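Local atomic coordinates of glycosyl hydrolase, BNR repeat (Ralstonia eutropha, PDB entry 3B7F), a protein that probably acts as a hydrolase, perhaps on glycosidic bonds, and is built as a seven-bladed beta-propeller carrying BNR repeats. Residues Leu140-Asp145 and Glu151-Phe156; Arg69-Ala74 and Phe118-Gly123; Ser181-Pro186 and His191-Met196. One frame throughout, in Å; residues are numbered along the deposited sequence.

Three consecutive four-stranded blades of the seven-bladed propeller are sampled here. Along the chain contact 2 precedes contact 1, then contact 3. Contact 2 packs strand 70-75 of one blade against strand 116-122 of the next; contact 1 is the outer hairpin of that second blade, and contact 3 the inner hairpin of the third. Their centres lie about 13 to 14 Å apart, contact 1 farthest from the chain's centre. Contact 1 meets contact 3 where Leu-140 and Phe-156 pack on Ile-182, Ile-194 and the selenomethionine Met-196, while contact 2 joins contact 3 through Trp-119 on Ser-181 and a probable Thr-121 to Ile-182 O hydrogen bond. Hairpins thus build these blades; largely apolar side chains pack their seams.

Contact 1 (Leu140-Asp145 and Glu151-Phe156); sequences LFRSTD and EPVAGF. With EDO (1,2-ethanediol), chain Q.
The CG2 methyl of Val-153 overlaps one face of the Arg-142 guanidinium, sitting 4.0 Å above its plane and over its centre. A bend at chi3 (-79°) brings the head of the arginine back under this methyl, which also rests on Arg-142 CB. Glu-151 lies at the edge of the same guanidinium, but its OE2 stays 4.3 Å from Arg-142 NH1, too far for a salt bridge, though the opposite charges probably still attract. Arg-142 NH2 has weak hydrogen bonds to Ala-207 O and Tyr-132 OH. Val-153 CB meets Leu-140 CD2 at 3.8 Å. Phe-141 leaves the strand on the other face, and its ring crosses Pro-152 obliquely, CD2 lying 3.5 Å from Pro-152 CA. The backbones join as an antiparallel pair: Arg-142 and Glu-151 exchange two hydrogen bonds, and Val-153 N gives a nearly straight one to Leu-140 O (2.9 Å). Beyond the pairing, a 1,2-ethanediol, probably from the crystallisation liquor, accepts a bond from Thr-144 N at its O1 (2.8 Å) and pairs through O2 with Thr-144 OG1. Ser-143 OG and Asp-145 turn into the connecting loop, bonding to Gly-147 and Ser-149. With Trp-150, this Ser-x-Asp-x-Gly-x-x-Trp sequence between the two outer strands of a blade matches the Asp-box of BNR-repeat propellers.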
# COMPACT_ATOMS: atom_id res chain seq x y z
N LEU A 140 -5.12 -2.10 14.58
CA LEU A 140 -3.68 -1.83 14.52
C LEU A 140 -3.01 -2.71 15.57
O LEU A 140 -3.42 -2.72 16.73
CB LEU A 140 -3.38 -0.36 14.80
CG LEU A 140 -1.94 0.13 14.64
CD1 LEU A 140 -1.49 0.10 13.17
CD2 LEU A 140 -1.79 1.52 15.23
N PHE A 141 -1.97 -3.43 15.15
CA PHE A 141 -1.19 -4.34 15.98
C PHE A 141 0.30 -4.05 15.82
O PHE A 141 0.73 -3.43 14.84
CB PHE A 141 -1.50 -5.80 15.60
CG PHE A 141 -2.94 -6.18 15.81
CD1 PHE A 141 -3.90 -5.92 14.83
CD2 PHE A 141 -3.35 -6.77 16.99
CE1 PHE A 141 -5.25 -6.26 15.03
CE2 PHE A 141 -4.67 -7.09 17.20
CZ PHE A 141 -5.64 -6.85 16.23
N ARG A 142 1.07 -4.50 16.80
CA ARG A 142 2.50 -4.29 16.81
C ARG A 142 3.27 -5.54 17.26
O ARG A 142 2.84 -6.26 18.15
CB ARG A 142 2.83 -3.12 17.73
CG ARG A 142 4.30 -2.74 17.77
CD ARG A 142 4.66 -1.91 18.98
NE ARG A 142 4.29 -0.51 18.88
CZ ARG A 142 3.47 0.19 19.68
NH1 ARG A 142 2.84 -0.35 20.75
NH2 ARG A 142 3.28 1.48 19.42
N SER A 143 4.41 -5.77 16.61
CA SER A 143 5.36 -6.80 17.01
C SER A 143 6.64 -6.07 17.33
O SER A 143 6.91 -5.05 16.72
CB SER A 143 5.64 -7.76 15.87
OG SER A 143 6.48 -8.80 16.28
N THR A 144 7.37 -6.56 18.33
CA THR A 144 8.72 -6.09 18.66
C THR A 144 9.77 -7.22 18.51
O THR A 144 10.95 -6.99 18.79
CB THR A 144 8.79 -5.52 20.09
OG1 THR A 144 8.45 -6.56 21.02
CG2 THR A 144 7.83 -4.32 20.26
N ASP A 145 9.34 -8.41 18.04
CA ASP A 145 10.20 -9.60 17.86
C ASP A 145 10.21 -10.15 16.40
O ASP A 145 10.13 -11.37 16.18
CB ASP A 145 9.79 -10.71 18.86
CG ASP A 145 8.39 -11.23 18.63
OD1 ASP A 145 7.65 -10.64 17.81
OD2 ASP A 145 8.01 -12.25 19.24
N GLU A 151 0.71 -7.87 19.37
CA GLU A 151 -0.22 -7.41 20.40
C GLU A 151 -1.00 -6.21 19.81
O GLU A 151 -0.47 -5.50 18.93
CB GLU A 151 0.53 -6.98 21.67
CG GLU A 151 1.24 -5.62 21.53
CD GLU A 151 2.24 -5.29 22.63
OE1 GLU A 151 2.19 -5.92 23.73
OE2 GLU A 151 3.09 -4.39 22.34
N PRO A 152 -2.24 -5.98 20.27
CA PRO A 152 -2.96 -4.79 19.82
C PRO A 152 -2.28 -3.47 20.22
O PRO A 152 -1.64 -3.41 21.26
CB PRO A 152 -4.30 -4.88 20.55
CG PRO A 152 -4.35 -6.15 21.24
CD PRO A 152 -3.04 -6.81 21.19
N VAL A 153 -2.36 -2.44 19.37
CA VAL A 153 -1.93 -1.10 19.77
C VAL A 153 -3.22 -0.57 20.39
O VAL A 153 -4.10 -0.06 19.69
CB VAL A 153 -1.42 -0.21 18.62
CG1 VAL A 153 -1.15 1.23 19.11
CG2 VAL A 153 -0.16 -0.83 18.01
N ALA A 154 -3.33 -0.78 21.71
CA ALA A 154 -4.49 -0.41 22.53
C ALA A 154 -4.97 1.03 22.37
O ALA A 154 -6.17 1.29 22.38
CB ALA A 154 -4.18 -0.70 24.00
N GLY A 155 -4.04 1.96 22.17
CA GLY A 155 -4.41 3.36 21.95
C GLY A 155 -5.26 3.63 20.72
O GLY A 155 -5.93 4.66 20.66
N PHE A 156 -5.23 2.72 19.74
CA PHE A 156 -6.16 2.80 18.61
C PHE A 156 -7.35 1.86 18.85
O PHE A 156 -8.49 2.29 18.79
CB PHE A 156 -5.55 2.46 17.23
CG PHE A 156 -6.62 2.44 16.17
CD1 PHE A 156 -7.09 3.63 15.61
CD2 PHE A 156 -7.28 1.25 15.85
CE1 PHE A 156 -8.14 3.62 14.72
CE2 PHE A 156 -8.34 1.22 14.98
CZ PHE A 156 -8.78 2.41 14.41
C1 EDO Q . 5.06 -8.71 20.75
O1 EDO Q . 6.18 -8.63 19.85
C2 EDO Q . 4.57 -7.34 21.19
O2 EDO Q . 5.68 -6.51 21.56

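Contact 2 (Arg69-Ala74 and Phe118-Gly123); sequences RMLMAA and FWLTPG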
# COMPACT_ATOMS: atom_id res chain seq x y z
N ARG A 69 15.35 -10.39 6.27
CA ARG A 69 14.07 -10.58 6.93
C ARG A 69 12.88 -10.13 6.08
O ARG A 69 12.93 -9.05 5.48
CB ARG A 69 14.06 -9.84 8.27
CG ARG A 69 15.08 -10.39 9.25
CD ARG A 69 14.96 -9.74 10.61
NE ARG A 69 15.92 -10.26 11.58
CZ ARG A 69 15.76 -11.36 12.34
NH1 ARG A 69 14.70 -12.17 12.21
NH2 ARG A 69 16.72 -11.68 13.21
N MSE A 70 11.83 -10.98 6.03
CA MSE A 70 10.59 -10.70 5.32
C MSE A 70 9.40 -11.21 6.09
O MSE A 70 9.49 -12.24 6.76
CB MSE A 70 10.52 -11.39 3.98
CG MSE A 70 11.64 -11.12 3.02
SE MSE A 70 11.10 -11.82 1.27
CE MSE A 70 12.76 -11.35 0.42
N LEU A 71 8.28 -10.48 5.97
CA LEU A 71 6.99 -10.85 6.55
C LEU A 71 5.98 -10.96 5.43
O LEU A 71 6.09 -10.27 4.43
CB LEU A 71 6.49 -9.87 7.62
CG LEU A 71 7.29 -9.81 8.96
CD1 LEU A 71 6.52 -9.00 9.98
CD2 LEU A 71 7.61 -11.18 9.55
N MSE A 72 5.05 -11.89 5.60
CA MSE A 72 4.00 -12.20 4.65
C MSE A 72 2.66 -12.39 5.38
O MSE A 72 2.53 -13.31 6.15
CB MSE A 72 4.38 -13.49 3.93
CG MSE A 72 3.28 -14.04 3.03
SE MSE A 72 3.67 -15.75 2.33
CE MSE A 72 5.29 -15.42 1.36
N ALA A 73 1.70 -11.49 5.14
CA ALA A 73 0.34 -11.58 5.69
C ALA A 73 -0.43 -12.63 4.86
O ALA A 73 -0.50 -12.55 3.63
CB ALA A 73 -0.34 -10.18 5.66
N ALA A 74 -0.97 -13.65 5.53
CA ALA A 74 -1.64 -14.76 4.84
C ALA A 74 -2.80 -15.32 5.64
O ALA A 74 -2.87 -15.12 6.86
CB ALA A 74 -0.64 -15.88 4.56
N PHE A 118 -4.10 -7.30 6.65
CA PHE A 118 -4.10 -6.69 5.33
C PHE A 118 -2.78 -6.00 4.94
O PHE A 118 -2.35 -6.11 3.80
CB PHE A 118 -5.23 -5.67 5.25
CG PHE A 118 -5.37 -5.03 3.92
CD1 PHE A 118 -5.94 -5.73 2.88
CD2 PHE A 118 -4.94 -3.74 3.69
CE1 PHE A 118 -6.06 -5.16 1.62
CE2 PHE A 118 -5.05 -3.17 2.43
CZ PHE A 118 -5.60 -3.88 1.40
N TRP A 119 -2.16 -5.31 5.89
CA TRP A 119 -0.99 -4.48 5.64
C TRP A 119 0.08 -4.66 6.69
O TRP A 119 -0.25 -4.70 7.85
CB TRP A 119 -1.45 -3.04 5.72
CG TRP A 119 -0.47 -2.04 5.26
CD1 TRP A 119 0.63 -1.57 5.92
CD2 TRP A 119 -0.55 -1.31 4.05
NE1 TRP A 119 1.26 -0.62 5.16
CE2 TRP A 119 0.54 -0.43 4.01
CE3 TRP A 119 -1.45 -1.32 2.98
CZ2 TRP A 119 0.77 0.43 2.95
CZ3 TRP A 119 -1.25 -0.44 1.95
CH2 TRP A 119 -0.14 0.42 1.93
N LEU A 120 1.34 -4.65 6.28
CA LEU A 120 2.51 -4.81 7.14
C LEU A 120 3.46 -3.65 6.89
O LEU A 120 3.77 -3.34 5.73
CB LEU A 120 3.23 -6.13 6.84
CG LEU A 120 2.55 -7.46 7.20
CD1 LEU A 120 3.28 -8.60 6.49
CD2 LEU A 120 2.49 -7.66 8.71
N THR A 121 3.93 -3.02 7.96
CA THR A 121 4.87 -1.88 7.89
C THR A 121 6.04 -2.14 8.82
O THR A 121 5.82 -2.41 10.00
CB THR A 121 4.20 -0.57 8.33
OG1 THR A 121 3.17 -0.27 7.39
CG2 THR A 121 5.15 0.57 8.34
N PRO A 122 7.29 -2.04 8.31
CA PRO A 122 8.40 -2.20 9.21
C PRO A 122 8.62 -0.88 9.96
O PRO A 122 8.40 0.22 9.41
CB PRO A 122 9.57 -2.54 8.27
CG PRO A 122 9.16 -2.12 6.94
CD PRO A 122 7.75 -1.73 6.95
N GLY A 123 9.01 -1.00 11.22
CA GLY A 123 9.26 0.16 12.04
C GLY A 123 10.47 0.99 11.70
O GLY A 123 11.14 0.77 10.69
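The seam between two neighbouring propeller blades is filled here by Leu-120, which projects from the first strand of its sheet onto Leu-71 and Ala-73 in the second strand of the sheet before it. One methyl does nearly all the touching. Leu-120 CD1 lies 3.6 Å from Leu-71 CB and, on its other flank, 4.0 Å from Ala-73 CB. Between these two it presses on the backbone itself, with Ala-73 N 3.6 Å from Leu-120 CD1 and Met-72 N only slightly farther off. With CG set anti to the carbonyl carbon (chi1 -69°) and an extended chi2, Leu-120 reaches out to the opposing strand and places CD1 at its tip. Leu-71 meets the leucine through CB, while its own side chain also touches Trp-131.

Strands 70-74 and 118-122 run nearly antiparallel, at 164°, yet their axes approach no closer than 7.4 Å. Too far apart for strand pairing, the two strands belong to separate blades and meet through side chains packed on the opposing strand. Within its own blade the strand carrying Leu-120 has a classic beta bulge, in which Phe-118 and Trp-119 both face Gly-134. From the bulge itself, Trp-119 NE1 makes a weak, strongly bent hydrogen bond to Thr-121 OG1 (3.0 Å), which lies at the ring edge, in the ring plane. Thr-121 OG1 is bonded as well to Ile-182 O of the following blade, Leu-120 N meets His-59 ND1 of the preceding one, and Met-72, a selenomethionine turned away from Leu-120, packs on Ile-57 and Ile-60.

Contact 3 (Ser181-Pro186 and His191-Met196); sequences SILVDP and HLYIGM. With EDO (1,2-ethanediol), chain K.
The imidazole of His-191 closes the loop end of an antiparallel beta-hairpin, the two inner strands of a propeller blade, by reaching across to Asp-185. His-191 CB rests on Asp-185 CB at 3.7 Å. With CG anti to the backbone N (chi1 -174°), the ring extends past the aspartate, and CG passes 3.6 Å from Asp-185 OD2. ND1 then donates to Asp-185 OD2 over 2.6 Å, the oxygen lying close to the ring plane and being approached on its anti side. His-191 CE1, next round the ring, is 3.3 Å from Asp-185 OD2. Carboxylate and ring planes are turned 38° apart. At the far corner of the ring, NE2 is hydrogen-bonded to Glu-203 OE2, so carboxylates hold both ring nitrogens and fix the ring's rotation. Asp-185 OD1 in turn forms a salt bridge with Arg-187. The backbones of the two residues are joined too, Asp-185 N donating to His-191 O.

Farther along, Leu-183 and Tyr-193 exchange two backbone hydrogen bonds, and the CD2 methyl of Leu-183 lies 3.8 Å from Tyr-193 CB on the face that also meets Gln-239 of the next blade. On the opposite face Val-184 and Leu-192 run alongside each other in the same direction, with Val-184 CG2 3.8 Å from Leu-192 CD2; both touch Tyr-132 of the preceding blade. On the edge of strand 178-184 turned away from strand 192-197, Val-184 N donates an almost straight hydrogen bond to O2 of a bound 1,2-ethanediol, 2.8 Å away.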
# COMPACT_ATOMS: atom_id res chain seq x y z
N SER A 181 -2.10 1.64 4.91
CA SER A 181 -1.24 2.80 4.86
C SER A 181 -0.67 3.22 6.22
O SER A 181 -0.77 4.38 6.61
CB SER A 181 -2.01 3.95 4.22
OG SER A 181 -2.50 3.57 2.96
N ILE A 182 -0.08 2.24 6.93
CA ILE A 182 0.55 2.46 8.21
C ILE A 182 1.95 3.00 7.89
O ILE A 182 2.79 2.33 7.25
CB ILE A 182 0.58 1.20 9.09
CG1 ILE A 182 -0.84 0.71 9.38
CG2 ILE A 182 1.29 1.50 10.44
CD1 ILE A 182 -0.89 -0.72 9.96
N LEU A 183 2.18 4.22 8.33
CA LEU A 183 3.38 4.96 8.05
C LEU A 183 4.09 5.34 9.35
O LEU A 183 3.45 5.91 10.22
CB LEU A 183 2.96 6.23 7.31
CG LEU A 183 2.57 6.27 5.82
CD1 LEU A 183 2.04 4.99 5.25
CD2 LEU A 183 1.66 7.51 5.56
N VAL A 184 5.37 5.01 9.47
CA VAL A 184 6.22 5.37 10.62
C VAL A 184 7.18 6.45 10.13
O VAL A 184 7.98 6.21 9.23
CB VAL A 184 7.02 4.16 11.13
CG1 VAL A 184 7.96 4.56 12.34
CG2 VAL A 184 6.06 3.00 11.47
N ASP A 185 7.12 7.64 10.73
CA ASP A 185 7.96 8.77 10.30
C ASP A 185 9.46 8.44 10.41
O ASP A 185 9.89 8.00 11.47
CB ASP A 185 7.60 10.01 11.15
CG ASP A 185 8.06 11.32 10.54
OD1 ASP A 185 9.21 11.44 10.12
OD2 ASP A 185 7.25 12.26 10.55
N PRO A 186 10.26 8.62 9.31
CA PRO A 186 11.70 8.34 9.40
C PRO A 186 12.46 9.19 10.42
O PRO A 186 13.51 8.78 10.89
CB PRO A 186 12.21 8.65 7.98
CG PRO A 186 11.17 9.50 7.36
CD PRO A 186 9.88 9.06 7.95
N HIS A 191 5.81 9.34 15.64
CA HIS A 191 4.91 9.97 14.68
C HIS A 191 4.44 8.94 13.64
O HIS A 191 5.21 8.49 12.76
CB HIS A 191 5.59 11.17 14.06
CG HIS A 191 4.71 11.98 13.15
ND1 HIS A 191 5.18 12.57 12.01
CD2 HIS A 191 3.39 12.28 13.21
CE1 HIS A 191 4.21 13.24 11.42
NE2 HIS A 191 3.11 13.07 12.12
N LEU A 192 3.16 8.58 13.76
CA LEU A 192 2.51 7.57 12.95
C LEU A 192 1.31 8.11 12.24
O LEU A 192 0.62 8.97 12.78
CB LEU A 192 2.03 6.43 13.86
CG LEU A 192 3.05 5.75 14.79
CD1 LEU A 192 2.36 4.67 15.62
CD2 LEU A 192 4.24 5.20 13.97
N TYR A 193 1.06 7.57 11.04
CA TYR A 193 -0.12 7.84 10.24
C TYR A 193 -0.73 6.48 9.89
O TYR A 193 -0.01 5.49 9.77
CB TYR A 193 0.16 8.59 8.93
CG TYR A 193 0.71 10.00 9.02
CD1 TYR A 193 -0.11 11.10 9.33
CD2 TYR A 193 2.04 10.26 8.69
CE1 TYR A 193 0.41 12.40 9.36
CE2 TYR A 193 2.55 11.53 8.72
CZ TYR A 193 1.76 12.58 9.06
OH TYR A 193 2.35 13.80 9.05
N ILE A 194 -2.06 6.43 9.78
CA ILE A 194 -2.77 5.21 9.35
C ILE A 194 -3.90 5.63 8.42
O ILE A 194 -4.32 6.77 8.42
CB ILE A 194 -3.31 4.36 10.54
CG1 ILE A 194 -4.34 5.13 11.39
CG2 ILE A 194 -2.13 3.80 11.40
CD1 ILE A 194 -4.90 4.32 12.60
N GLY A 195 -4.37 4.69 7.61
CA GLY A 195 -5.47 4.93 6.67
C GLY A 195 -6.51 3.87 6.93
O GLY A 195 -6.19 2.73 7.24
N MSE A 196 -7.77 4.24 6.83
CA MSE A 196 -8.82 3.29 7.04
C MSE A 196 -9.88 3.44 5.98
O MSE A 196 -10.33 4.54 5.69
CB MSE A 196 -9.45 3.51 8.40
CG MSE A 196 -8.48 3.47 9.50
SE MSE A 196 -9.40 3.16 11.12
CE MSE A 196 -10.79 4.40 11.03
C1 EDO K . 6.90 4.01 4.90
O1 EDO K . 6.19 5.27 4.84
C2 EDO K . 6.48 3.17 6.12
O2 EDO K . 6.76 3.84 7.37